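Local coordinates for protein hemolysin BL lytic component L1 (PDB 7NMQ) that probably acts as a pore-forming lytic component of haemolysin BL, the alpha-helical enterotoxin of Bacillus cereus, at residues A[21-26]-A[360-364]; A[31-37]-A[282-286]; A[101-107]-A[333-337]; A[131-136]-A[301-305]. One frame throughout, in Å; residues are numbered along the deposited sequence. Where two conformers were deposited one is given.

Interaction 1: A[21-26]-A[360-364]; sequences ILVMDL and DIAFK
Ile361 and Phe363, on the C-terminal tail of this ClyA-like helical bundle, lie against one face of helix 10-33 where Ile21, Leu22, Asp25 and Leu26 meet them. The tight part is the Ile361 side. Its CG1 lies anti to the carbonyl carbon (chi1 -58°) and the chain runs out extended, which carries Ile361 CD1 down to the helix backbone, 3.7 Å from Leu22 CA and 3.8 Å from Ile21 CG2, crossing the Leu22 side chain at about a right angle. Next to it, Leu22 CD1 approaches Phe363 CZ obliquely at 3.9 Å. Leu26 also comes up to the edge of this ring, but the modelled spacing is too short to be reliable. Val217 of strand 217-222 touches Phe363 too, and Lys29 makes a cation-pi contact with it.

The looser side is wet. Asp25 turns its carboxylate steeply to the Phe363 ring, the planes 78° apart, and makes no direct hydrogen bond to the tail. Two waters fill the gap instead, both donating to OD2, while OD1 is taken by Trp69 and Lys74 of helix 45-103. The buried carboxylate thus has partners at both oxygens. One water accepts from Ile361 N at 2.9 Å; the other, 2.9 Å from Asp25 OD2, passes its second hydrogen to Ile361 O at 2.8 Å.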
loop_
_atom_site.group_PDB
_atom_site.type_symbol
_atom_site.label_atom_id
_atom_site.label_comp_id
_atom_site.label_asym_id
_atom_site.label_seq_id
_atom_site.Cartn_x
_atom_site.Cartn_y
_atom_site.Cartn_z
ATOM N N ILE A 21 0.797 1.192 0.116
ATOM C CA ILE A 21 0.541 2.507 0.745
ATOM C C ILE A 21 0.047 3.470 -0.332
ATOM O O ILE A 21 -0.904 4.189 -0.070
ATOM C CB ILE A 21 1.800 3.053 1.461
ATOM C CG1 ILE A 21 2.081 2.225 2.710
ATOM C CG2 ILE A 21 1.679 4.507 1.818
ATOM C CD1 ILE A 21 3.437 2.503 3.305
ATOM N N LEU A 22 0.691 3.526 -1.472
ATOM C CA LEU A 22 0.242 4.419 -2.571
ATOM C C LEU A 22 -1.208 4.112 -2.949
ATOM O O LEU A 22 -2.031 5.073 -3.052
ATOM C CB LEU A 22 1.164 4.273 -3.781
ATOM C CG LEU A 22 0.711 5.079 -5.007
ATOM C CD1 LEU A 22 0.812 6.566 -4.718
ATOM C CD2 LEU A 22 1.556 4.704 -6.207
ATOM N N VAL A 23 -1.528 2.841 -3.126
ATOM C CA VAL A 23 -2.885 2.447 -3.575
ATOM C C VAL A 23 -3.894 2.819 -2.482
ATOM O O VAL A 23 -4.954 3.388 -2.803
ATOM C CB VAL A 23 -2.937 0.967 -3.937
ATOM C CG1 VAL A 23 -4.355 0.484 -4.068
ATOM C CG2 VAL A 23 -2.053 0.697 -5.157
ATOM N N MET A 24 -3.601 2.543 -1.218
ATOM C CA MET A 24 -4.516 2.909 -0.118
ATOM C C MET A 24 -4.674 4.412 -0.059
ATOM O O MET A 24 -5.822 4.882 0.164
ATOM C CB MET A 24 -4.003 2.465 1.239
ATOM C CG MET A 24 -4.063 1.013 1.417
ATOM S SD MET A 24 -5.701 0.311 1.470
ATOM C CE MET A 24 -6.434 1.111 2.889
ATOM N N ASP A 25 -3.587 5.166 -0.220
ATOM C CA ASP A 25 -3.707 6.644 -0.170
ATOM C C ASP A 25 -4.682 7.119 -1.257
ATOM O O ASP A 25 -5.507 7.976 -0.978
ATOM C CB ASP A 25 -2.358 7.327 -0.350
ATOM C CG ASP A 25 -1.479 7.397 0.893
ATOM O OD1 ASP A 25 -1.959 7.106 2.007
ATOM O OD2 ASP A 25 -0.296 7.763 0.713
ATOM N N LEU A 26 -4.540 6.611 -2.479
ATOM C CA LEU A 26 -5.409 7.009 -3.615
ATOM C C LEU A 26 -6.870 6.715 -3.264
ATOM O O LEU A 26 -7.718 7.610 -3.364
ATOM C CB LEU A 26 -5.035 6.267 -4.900
ATOM C CG LEU A 26 -3.830 6.795 -5.673
ATOM C CD1 LEU A 26 -4.129 6.785 -7.161
ATOM C CD2 LEU A 26 -3.450 8.180 -5.222
ATOM N N ASP A 360 5.134 10.217 4.682
ATOM C CA ASP A 360 4.029 10.291 3.723
ATOM C C ASP A 360 4.568 10.440 2.309
ATOM O O ASP A 360 5.468 11.256 2.069
ATOM C CB ASP A 360 3.120 11.477 4.013
ATOM C CG ASP A 360 2.188 11.239 5.181
ATOM O OD1 ASP A 360 2.045 10.069 5.596
ATOM O OD2 ASP A 360 1.614 12.250 5.670
ATOM N N ILE A 361 3.904 9.775 1.372
ATOM C CA ILE A 361 4.074 10.118 -0.056
ATOM C C ILE A 361 3.548 11.533 -0.265
ATOM O O ILE A 361 2.444 11.870 0.218
ATOM C CB ILE A 361 3.335 9.101 -0.927
ATOM C CG1 ILE A 361 3.833 7.676 -0.663
ATOM C CG2 ILE A 361 3.431 9.495 -2.393
ATOM C CD1 ILE A 361 2.847 6.654 -1.097
ATOM N N ALA A 362 4.304 12.381 -0.942
ATOM C CA ALA A 362 3.898 13.792 -1.139
ATOM C C ALA A 362 2.838 13.836 -2.227
ATOM O O ALA A 362 3.177 13.649 -3.397
ATOM C CB ALA A 362 5.106 14.611 -1.484
ATOM N N PHE A 363 1.598 14.002 -1.796
ATOM C CA PHE A 363 0.446 14.372 -2.642
ATOM C C PHE A 363 0.227 15.877 -2.519
ATOM O O PHE A 363 0.762 16.515 -1.607
ATOM C CB PHE A 363 -0.811 13.659 -2.147
ATOM C CG PHE A 363 -0.908 12.193 -2.499
ATOM C CD1 PHE A 363 -0.181 11.212 -1.853
ATOM C CD2 PHE A 363 -1.830 11.792 -3.443
ATOM C CE1 PHE A 363 -0.344 9.876 -2.184
ATOM C CE2 PHE A 363 -2.014 10.464 -3.755
ATOM C CZ PHE A 363 -1.231 9.506 -3.164
ATOM N N LYS A 364 -0.601 16.415 -3.398
ATOM C CA LYS A 364 -1.046 17.825 -3.299
ATOM C C LYS A 364 -1.827 18.043 -2.001
ATOM O O LYS A 364 -2.625 17.146 -1.619
ATOM C CB LYS A 364 -1.871 18.132 -4.542
ATOM C CG LYS A 364 -0.992 18.173 -5.773
ATOM C CD LYS A 364 -1.686 18.051 -7.103
ATOM C CE LYS A 364 -0.672 17.773 -8.192
ATOM N NZ LYS A 364 0.408 18.802 -8.182
HETATM O O HOH W 1 2.004 7.840 2.267
HETATM O O HOH W 2 0.399 10.457 1.559
#

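Interaction 2: A[31-37]-A[282-286]; sequences MIKQPNV and SLTNA
Where helix 10-33 ends and the chain turns into an extended link, Gln34 reaches across to Ser282 and Asn285 on helix 275-325. Its CG stands anti to the backbone N (chi1 -177°) and the chain bends at chi2, which lays the amide beside the backbone of helix 275-325. Gln34 NE2 donates to Ser282 O at 2.9 Å, from 48° above the carbonyl plane; Ala286 N, the ordinary helical donor, comes to the same oxygen from the opposite face, so one carbonyl serves both. At the other end of the amide, Gln34 OE1 accepts from Asn285 ND2 at 3.3 Å on an in-plane lone pair, in the Asn285 conformer modelled here, with the two amides nearly coplanar. Both also bond the backbone of Ala226, through Gln34 OE1 with its N and Asn285 ND2 with its O, tying strand 225-230 into the junction.

Apolar contacts flank this polar centre. Val37 sets CB 3.8 Å from Leu283 CD2, crossing that leucine at about a right angle, and Met31 CE, in the conformer given, lies 4.2 Å from Ala286 CB. Such a helix exit, stapled by side-chain amides to a long helix and a beta hairpin, fits a ClyA-like toxin fold whose hairpin packs against the bundle.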
loop_
_atom_site.group_PDB
_atom_site.type_symbol
_atom_site.label_atom_id
_atom_site.label_comp_id
_atom_site.label_asym_id
_atom_site.label_seq_id
_atom_site.Cartn_x
_atom_site.Cartn_y
_atom_site.Cartn_z
ATOM N N MET A 31 -12.336 8.413 -1.673
ATOM C CA MET A 31 -13.530 8.222 -0.825
ATOM C C MET A 31 -13.867 9.531 -0.114
ATOM O O MET A 31 -15.037 9.886 -0.074
ATOM C CB MET A 31 -13.315 7.119 0.210
ATOM C CG MET A 31 -13.337 5.736 -0.384
ATOM S SD MET A 31 -14.575 5.461 -1.653
ATOM C CE MET A 31 -16.044 5.505 -0.635
ATOM N N ILE A 32 -12.869 10.191 0.464
ATOM C CA ILE A 32 -13.061 11.443 1.261
ATOM C C ILE A 32 -13.690 12.512 0.365
ATOM O O ILE A 32 -14.488 13.337 0.866
ATOM C CB ILE A 32 -11.724 11.864 1.917
ATOM C CG1 ILE A 32 -11.400 10.883 3.045
ATOM C CG2 ILE A 32 -11.769 13.321 2.394
ATOM C CD1 ILE A 32 -10.007 10.963 3.543
ATOM N N LYS A 33 -13.373 12.543 -0.906
ATOM C CA LYS A 33 -13.846 13.619 -1.812
ATOM C C LYS A 33 -15.203 13.273 -2.419
ATOM O O LYS A 33 -15.831 14.166 -2.927
ATOM C CB LYS A 33 -12.778 13.893 -2.879
ATOM C CG LYS A 33 -11.722 14.917 -2.456
ATOM C CD LYS A 33 -10.894 15.474 -3.577
ATOM C CE LYS A 33 -11.400 16.762 -4.194
ATOM N NZ LYS A 33 -10.620 17.099 -5.411
ATOM N N GLN A 34 -15.664 12.042 -2.350
ATOM C CA GLN A 34 -16.946 11.685 -2.960
ATOM C C GLN A 34 -18.062 12.121 -2.018
ATOM O O GLN A 34 -18.112 11.701 -0.863
ATOM C CB GLN A 34 -17.011 10.195 -3.221
ATOM C CG GLN A 34 -18.309 9.860 -3.905
ATOM C CD GLN A 34 -18.216 8.833 -4.986
ATOM O OE1 GLN A 34 -17.291 8.773 -5.782
ATOM N NE2 GLN A 34 -19.175 7.947 -4.963
ATOM N N PRO A 35 -18.990 12.991 -2.455
ATOM C CA PRO A 35 -20.048 13.432 -1.551
ATOM C C PRO A 35 -21.143 12.388 -1.361
ATOM O O PRO A 35 -21.194 11.413 -2.105
ATOM C CB PRO A 35 -20.617 14.654 -2.249
ATOM C CG PRO A 35 -20.412 14.350 -3.684
ATOM C CD PRO A 35 -19.051 13.672 -3.758
ATOM N N ASN A 36 -21.950 12.609 -0.325
ATOM C CA ASN A 36 -23.192 11.821 -0.128
ATOM C C ASN A 36 -23.981 11.816 -1.430
ATOM O O ASN A 36 -24.126 12.881 -2.093
ATOM C CB ASN A 36 -24.007 12.305 1.062
ATOM C CG ASN A 36 -23.488 11.871 2.415
ATOM O OD1 ASN A 36 -22.397 11.319 2.525
ATOM N ND2 ASN A 36 -24.279 12.118 3.450
ATOM N N VAL A 37 -24.524 10.680 -1.791
ATOM C CA VAL A 37 -25.227 10.572 -3.099
ATOM C C VAL A 37 -26.450 11.480 -3.077
ATOM O O VAL A 37 -27.241 11.469 -2.131
ATOM C CB VAL A 37 -25.592 9.122 -3.424
ATOM C CG1 VAL A 37 -26.597 8.504 -2.465
ATOM C CG2 VAL A 37 -26.116 8.977 -4.834
ATOM N N SER A 282 -22.145 6.994 -9.299
ATOM C CA SER A 282 -21.356 7.308 -8.094
ATOM C C SER A 282 -21.428 6.126 -7.126
ATOM O O SER A 282 -20.397 5.816 -6.517
ATOM C CB SER A 282 -21.782 8.610 -7.477
ATOM O OG SER A 282 -23.085 8.541 -6.977
ATOM N N LEU A 283 -22.595 5.541 -6.946
ATOM C CA LEU A 283 -22.714 4.420 -6.012
ATOM C C LEU A 283 -21.932 3.222 -6.522
ATOM O O LEU A 283 -21.326 2.507 -5.671
ATOM C CB LEU A 283 -24.176 4.052 -5.814
ATOM C CG LEU A 283 -24.973 5.161 -5.137
ATOM C CD1 LEU A 283 -26.409 4.730 -5.122
ATOM C CD2 LEU A 283 -24.478 5.470 -3.723
ATOM N N THR A 284 -21.952 2.970 -7.809
ATOM C CA THR A 284 -21.243 1.790 -8.354
ATOM C C THR A 284 -19.734 2.000 -8.205
ATOM O O THR A 284 -18.991 1.106 -7.827
ATOM C CB THR A 284 -21.647 1.505 -9.797
ATOM O OG1 THR A 284 -23.066 1.334 -9.842
ATOM C CG2 THR A 284 -20.983 0.250 -10.309
ATOM N N ASN A 285 -19.277 3.198 -8.503
ATOM C CA ASN A 285 -17.862 3.596 -8.338
ATOM C C ASN A 285 -17.444 3.356 -6.885
ATOM O O ASN A 285 -16.385 2.747 -6.668
ATOM C CB ASN A 285 -17.692 5.059 -8.749
ATOM C CG ASN A 285 -16.272 5.550 -8.651
ATOM O OD1 ASN A 285 -15.439 5.062 -9.387
ATOM N ND2 ASN A 285 -16.047 6.576 -7.839
ATOM N N ALA A 286 -18.227 3.856 -5.938
ATOM C CA ALA A 286 -17.901 3.700 -4.508
ATOM C C ALA A 286 -17.884 2.213 -4.151
ATOM O O ALA A 286 -17.027 1.808 -3.360
ATOM C CB ALA A 286 -18.814 4.511 -3.652
HETATM O O HOH W 3 -22.365 8.578 -4.287
#

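Interaction 3: A[101-107]-A[333-337]; sequences TVQKKDK and FSLIP. With EDO (1,2-ethanediol), chain E.
Phe333 of helix 330-357 pushes its ring in against Val102 and Lys107, where helix 45-103 ends and the chain turns into helix 107-154. With CG anti to the backbone N (chi1 -175°), the ring reaches the last turn of helix 45-103: Phe333 CE2 is 3.6 Å from Val102 CA, and Val102 O lies near the ring plane at its edge. Lys107 CG comes obliquely to Phe333 CE1 at 3.8 Å, and Lys105 CA to Phe333 CE2 at 3.9 Å. Lys105, with positive phi, closes the Schellman motif that ends helix 45-103, and the ring packs against that turn. Ser334 follows at the margin, its CA 4.0 Å from Val102 CG1. Ile336 then brings CB to 4.3 Å from Val102 CG2, and Pro337 turns CG of its ring to Val102 CG1, 3.7 Å away. Val102 is therefore a knob in a hole made by Phe333, Ser334, Ile336 and Pro337, just where the helix kinks because Pro337 has no N-H to offer the turn before.

Around the turn, Asp106 N-caps helix 107-154, its OD1 bonding Gly109 N and also a 1,2-ethanediol, probably from the crystallisation liquor. Leu110 of that helix packs on Val102, Phe333 and Ile336, while Lys107 NZ bonds carbonyls of Ile325, Asp326 and Met328, joining the turn to the end of helix 275-325 and the loop that follows.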
loop_
_atom_site.group_PDB
_atom_site.type_symbol
_atom_site.label_atom_id
_atom_site.label_comp_id
_atom_site.label_asym_id
_atom_site.label_seq_id
_atom_site.Cartn_x
_atom_site.Cartn_y
_atom_site.Cartn_z
ATOM N N THR A 101 36.395 -5.668 18.388
ATOM C CA THR A 101 36.348 -6.823 19.292
ATOM C C THR A 101 36.914 -8.050 18.585
ATOM O O THR A 101 37.524 -8.880 19.262
ATOM C CB THR A 101 34.952 -7.108 19.844
ATOM O OG1 THR A 101 34.078 -7.432 18.760
ATOM C CG2 THR A 101 34.429 -5.958 20.676
ATOM N N VAL A 102 36.743 -8.184 17.285
ATOM C CA VAL A 102 37.381 -9.308 16.559
ATOM C C VAL A 102 38.897 -9.106 16.578
ATOM O O VAL A 102 39.651 -10.073 16.887
ATOM C CB VAL A 102 36.841 -9.448 15.133
ATOM C CG1 VAL A 102 37.684 -10.448 14.351
ATOM C CG2 VAL A 102 35.371 -9.834 15.201
ATOM N N GLN A 103 39.369 -7.896 16.273
ATOM C CA GLN A 103 40.832 -7.625 16.199
ATOM C C GLN A 103 41.517 -7.798 17.567
ATOM O O GLN A 103 42.700 -8.167 17.597
ATOM C CB GLN A 103 41.027 -6.225 15.629
ATOM C CG GLN A 103 40.829 -6.187 14.125
ATOM C CD GLN A 103 41.658 -7.276 13.485
ATOM O OE1 GLN A 103 42.891 -7.192 13.436
ATOM N NE2 GLN A 103 40.984 -8.331 13.046
ATOM N N LYS A 104 40.792 -7.556 18.654
ATOM C CA LYS A 104 41.302 -7.671 20.027
ATOM C C LYS A 104 41.044 -9.091 20.576
ATOM O O LYS A 104 41.484 -9.334 21.812
ATOM C CB LYS A 104 40.738 -6.521 20.876
ATOM C CG LYS A 104 41.273 -5.146 20.498
ATOM C CD LYS A 104 40.792 -3.998 21.383
ATOM C CE LYS A 104 41.468 -2.698 20.999
ATOM N NZ LYS A 104 40.956 -1.538 21.782
ATOM N N LYS A 105 40.458 -9.970 19.803
ATOM C CA LYS A 105 40.127 -11.345 20.253
ATOM C C LYS A 105 39.290 -11.253 21.536
ATOM O O LYS A 105 39.502 -12.036 22.473
ATOM C CB LYS A 105 41.404 -12.168 20.404
ATOM C CG LYS A 105 42.134 -12.368 19.091
ATOM C CD LYS A 105 43.284 -13.342 19.209
ATOM C CE LYS A 105 44.049 -13.502 17.919
ATOM N NZ LYS A 105 44.979 -12.367 17.695
ATOM N N ASP A 106 38.346 -10.313 21.577
ATOM C CA ASP A 106 37.440 -10.041 22.717
ATOM C C ASP A 106 36.081 -10.690 22.448
ATOM O O ASP A 106 35.129 -10.014 21.952
ATOM C CB ASP A 106 37.291 -8.544 22.902
ATOM C CG ASP A 106 36.297 -8.158 23.969
ATOM O OD1 ASP A 106 35.863 -9.054 24.768
ATOM O OD2 ASP A 106 35.975 -6.954 23.996
ATOM N N LYS A 107 35.957 -11.973 22.721
ATOM C CA LYS A 107 34.706 -12.724 22.458
ATOM C C LYS A 107 33.545 -12.114 23.248
ATOM O O LYS A 107 32.456 -12.015 22.701
ATOM C CB LYS A 107 34.883 -14.211 22.748
ATOM C CG LYS A 107 35.725 -14.941 21.731
ATOM C CD LYS A 107 35.770 -16.449 22.038
ATOM C CE LYS A 107 36.398 -17.210 20.893
ATOM N NZ LYS A 107 36.280 -18.664 21.072
ATOM N N PHE A 333 37.140 -17.159 13.741
ATOM C CA PHE A 333 36.782 -15.905 14.456
ATOM C C PHE A 333 37.290 -14.691 13.681
ATOM O O PHE A 333 36.587 -13.705 13.504
ATOM C CB PHE A 333 37.306 -15.994 15.882
ATOM C CG PHE A 333 36.912 -14.831 16.743
ATOM C CD1 PHE A 333 35.704 -14.812 17.412
ATOM C CD2 PHE A 333 37.801 -13.797 16.960
ATOM C CE1 PHE A 333 35.350 -13.718 18.190
ATOM C CE2 PHE A 333 37.446 -12.711 17.739
ATOM C CZ PHE A 333 36.230 -12.686 18.372
ATOM N N SER A 334 38.519 -14.763 13.193
ATOM C CA SER A 334 39.154 -13.658 12.440
ATOM C C SER A 334 38.419 -13.365 11.129
ATOM O O SER A 334 38.682 -12.286 10.520
ATOM C CB SER A 334 40.610 -13.980 12.184
ATOM O OG SER A 334 40.779 -14.920 11.121
ATOM N N LEU A 335 37.592 -14.274 10.626
ATOM C CA LEU A 335 36.858 -14.065 9.340
ATOM C C LEU A 335 35.513 -13.388 9.555
ATOM O O LEU A 335 34.890 -12.977 8.559
ATOM C CB LEU A 335 36.686 -15.393 8.611
ATOM C CG LEU A 335 38.002 -16.111 8.299
ATOM C CD1 LEU A 335 37.739 -17.407 7.549
ATOM C CD2 LEU A 335 38.959 -15.213 7.498
ATOM N N ILE A 336 35.059 -13.252 10.783
ATOM C CA ILE A 336 33.717 -12.638 11.060
ATOM C C ILE A 336 33.627 -11.271 10.394
ATOM O O ILE A 336 32.577 -10.891 9.874
ATOM C CB ILE A 336 33.439 -12.593 12.568
ATOM C CG1 ILE A 336 33.207 -13.998 13.121
ATOM C CG2 ILE A 336 32.275 -11.685 12.898
ATOM C CD1 ILE A 336 33.267 -14.065 14.644
ATOM N N PRO A 337 34.695 -10.455 10.314
ATOM C CA PRO A 337 34.544 -9.140 9.688
ATOM C C PRO A 337 34.081 -9.212 8.223
ATOM O O PRO A 337 33.581 -8.223 7.750
ATOM C CB PRO A 337 35.901 -8.469 9.887
ATOM C CG PRO A 337 36.406 -9.114 11.147
ATOM C CD PRO A 337 35.990 -10.565 10.986
HETATM C C1 EDO E . 36.428 -12.339 26.078
HETATM O O1 EDO E . 35.505 -13.378 26.363
HETATM C C2 EDO E . 36.332 -11.165 26.957
HETATM O O2 EDO E . 37.316 -10.173 26.740
#

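Interaction 4: A[131-136]-A[301-305]; sequences VIKMLQ and ILSLT
The flat group of this contact is the Gln136 amide, and what it meets across the way is a methyl: Ile301 CD1 lies 3.6 Å from Gln136 NE2, well out of the amide plane on one face. No other side chain of 301-305 touches that amide, whose OE1 is hydrogen-bonded to Lys139. Gln136 was deposited in two conformers, so this brush describes one of them.

The rest is aliphatic. The two helix segments run nearly antiparallel, 169° between their directions, with axes 10.0 Å apart. Ile132 and Ile301, whose CA atoms are the nearest pair, put CG2 against CG2. Ile132 slides past Leu304 in the opposite direction, CG1 to CB at 3.9 Å, and ends with CD1 3.5 Å from Thr305 OG1. Ile301 likewise lies antiparallel alongside Leu135, its CG1 3.7 Å from the leucine CB. Leu304 points its CD1 into the seam, where it meets Val131 CG1 at 3.8 Å and Leu135 CD1 at 3.3 Å, closer than methyls usually sit. Both leucines have CG anti to the carbonyl carbon (chi1 -69° for Leu135, -77° for Leu304), which sends their branches to that common point.

Val131 and Met134 pack on Gln76 of helix 45-103. Buried leucines and valine, with isoleucines, Gln136 and Thr305 toward the outside, give a seam with no hydrogen bond across it, so at this level the helices are probably held by the fit of branched side chains and not by polar pairing.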
loop_
_atom_site.group_PDB
_atom_site.type_symbol
_atom_site.label_atom_id
_atom_site.label_comp_id
_atom_site.label_asym_id
_atom_site.label_seq_id
_atom_site.Cartn_x
_atom_site.Cartn_y
_atom_site.Cartn_z
ATOM N N VAL A 131 1.242 -4.394 14.442
ATOM C CA VAL A 131 0.753 -3.641 13.274
ATOM C C VAL A 131 -0.168 -4.561 12.493
ATOM O O VAL A 131 -1.240 -4.121 12.056
ATOM C CB VAL A 131 1.893 -3.113 12.410
ATOM C CG1 VAL A 131 1.369 -2.468 11.141
ATOM C CG2 VAL A 131 2.762 -2.151 13.185
ATOM N N ILE A 132 0.203 -5.800 12.300
ATOM C CA ILE A 132 -0.687 -6.749 11.608
ATOM C C ILE A 132 -2.013 -6.853 12.373
ATOM O O ILE A 132 -3.055 -6.922 11.674
ATOM C CB ILE A 132 0.018 -8.088 11.390
ATOM C CG1 ILE A 132 1.242 -7.940 10.467
ATOM C CG2 ILE A 132 -0.999 -9.128 10.937
ATOM C CD1 ILE A 132 2.117 -9.157 10.411
ATOM N N LYS A 133 -2.017 -6.894 13.704
ATOM C CA LYS A 133 -3.306 -7.030 14.443
ATOM C C LYS A 133 -4.159 -5.783 14.163
ATOM O O LYS A 133 -5.402 -5.941 13.935
ATOM C CB LYS A 133 -3.069 -7.249 15.947
ATOM C CG LYS A 133 -4.321 -7.313 16.830
ATOM C CD LYS A 133 -5.551 -8.020 16.256
ATOM C CE LYS A 133 -6.683 -8.252 17.244
ATOM N NZ LYS A 133 -6.952 -7.076 18.111
ATOM N N MET A 134 -3.560 -4.593 14.249
ATOM C CA MET A 134 -4.258 -3.319 13.943
ATOM C C MET A 134 -4.838 -3.382 12.529
ATOM O O MET A 134 -6.032 -3.024 12.335
ATOM C CB MET A 134 -3.307 -2.140 14.162
ATOM C CG MET A 134 -3.822 -0.788 13.833
ATOM S SD MET A 134 -3.956 -0.414 12.058
ATOM C CE MET A 134 -2.227 -0.456 11.632
ATOM N N LEU A 135 -4.081 -3.897 11.562
ATOM C CA LEU A 135 -4.597 -3.966 10.175
ATOM C C LEU A 135 -5.712 -4.986 10.037
ATOM O O LEU A 135 -6.633 -4.738 9.219
ATOM C CB LEU A 135 -3.492 -4.254 9.179
ATOM C CG LEU A 135 -2.508 -3.128 8.991
ATOM C CD1 LEU A 135 -1.387 -3.602 8.086
ATOM C CD2 LEU A 135 -3.174 -1.881 8.426
ATOM N N GLN A 136 -5.642 -6.094 10.751
ATOM C CA GLN A 136 -6.696 -7.120 10.679
ATOM C C GLN A 136 -7.983 -6.512 11.223
ATOM O O GLN A 136 -9.021 -6.711 10.556
ATOM C CB GLN A 136 -6.286 -8.391 11.422
ATOM C CG GLN A 136 -7.256 -9.523 11.105
ATOM C CD GLN A 136 -7.373 -9.711 9.608
ATOM O OE1 GLN A 136 -8.435 -9.540 9.000
ATOM N NE2 GLN A 136 -6.263 -10.088 9.001
ATOM N N ILE A 301 -1.233 -6.740 4.667
ATOM C CA ILE A 301 -1.007 -7.705 5.758
ATOM C C ILE A 301 -0.030 -8.754 5.241
ATOM O O ILE A 301 0.859 -9.149 6.039
ATOM C CB ILE A 301 -2.321 -8.295 6.252
ATOM C CG1 ILE A 301 -3.087 -7.248 7.054
ATOM C CG2 ILE A 301 -2.081 -9.537 7.095
ATOM C CD1 ILE A 301 -4.554 -7.543 7.208
ATOM N N LEU A 302 -0.197 -9.246 4.027
ATOM C CA LEU A 302 0.721 -10.288 3.492
ATOM C C LEU A 302 2.139 -9.736 3.456
ATOM O O LEU A 302 3.086 -10.426 3.845
ATOM C CB LEU A 302 0.321 -10.709 2.083
ATOM C CG LEU A 302 -0.868 -11.626 1.973
ATOM C CD1 LEU A 302 -1.118 -11.936 0.509
ATOM C CD2 LEU A 302 -0.681 -12.891 2.757
ATOM N N SER A 303 2.324 -8.497 3.026
ATOM C CA SER A 303 3.677 -7.909 2.870
ATOM C C SER A 303 4.304 -7.641 4.245
ATOM O O SER A 303 5.547 -7.771 4.389
ATOM C CB SER A 303 3.644 -6.699 2.004
ATOM O OG SER A 303 3.296 -7.071 0.689
ATOM N N LEU A 304 3.513 -7.282 5.242
ATOM C CA LEU A 304 4.058 -7.103 6.604
ATOM C C LEU A 304 4.374 -8.461 7.220
ATOM O O LEU A 304 5.321 -8.533 8.002
ATOM C CB LEU A 304 3.040 -6.330 7.427
ATOM C CG LEU A 304 3.000 -4.852 7.140
ATOM C CD1 LEU A 304 1.849 -4.262 7.877
ATOM C CD2 LEU A 304 4.260 -4.176 7.533
ATOM N N THR A 305 3.579 -9.480 6.937
ATOM C CA THR A 305 3.872 -10.861 7.395
ATOM C C THR A 305 5.228 -11.270 6.827
ATOM O O THR A 305 6.031 -11.877 7.565
ATOM C CB THR A 305 2.732 -11.804 7.009
ATOM O OG1 THR A 305 1.558 -11.379 7.709
ATOM C CG2 THR A 305 3.015 -13.243 7.372
#

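The four contacts are spread along the elongated bundle. Interactions 1 and 4 lie near its middle, centres 18 Å apart, while interactions 2 and 3, 63 Å apart, are on opposite sides of the chain's centre. Helix 10-33 serves interactions 1 and 2, whose nearest atoms are about 5 Å apart; helix 275-325 serves interactions 2 and 4. Along the chain, interaction 1 closes the outermost loop and holds the other three inside it, interaction 4 nests within interaction 3, and interaction 2 crosses both. N-terminal and C-terminal parts of the chain are thus bound together at several levels, consistent with a single long bundle assembled from segments far apart in sequence.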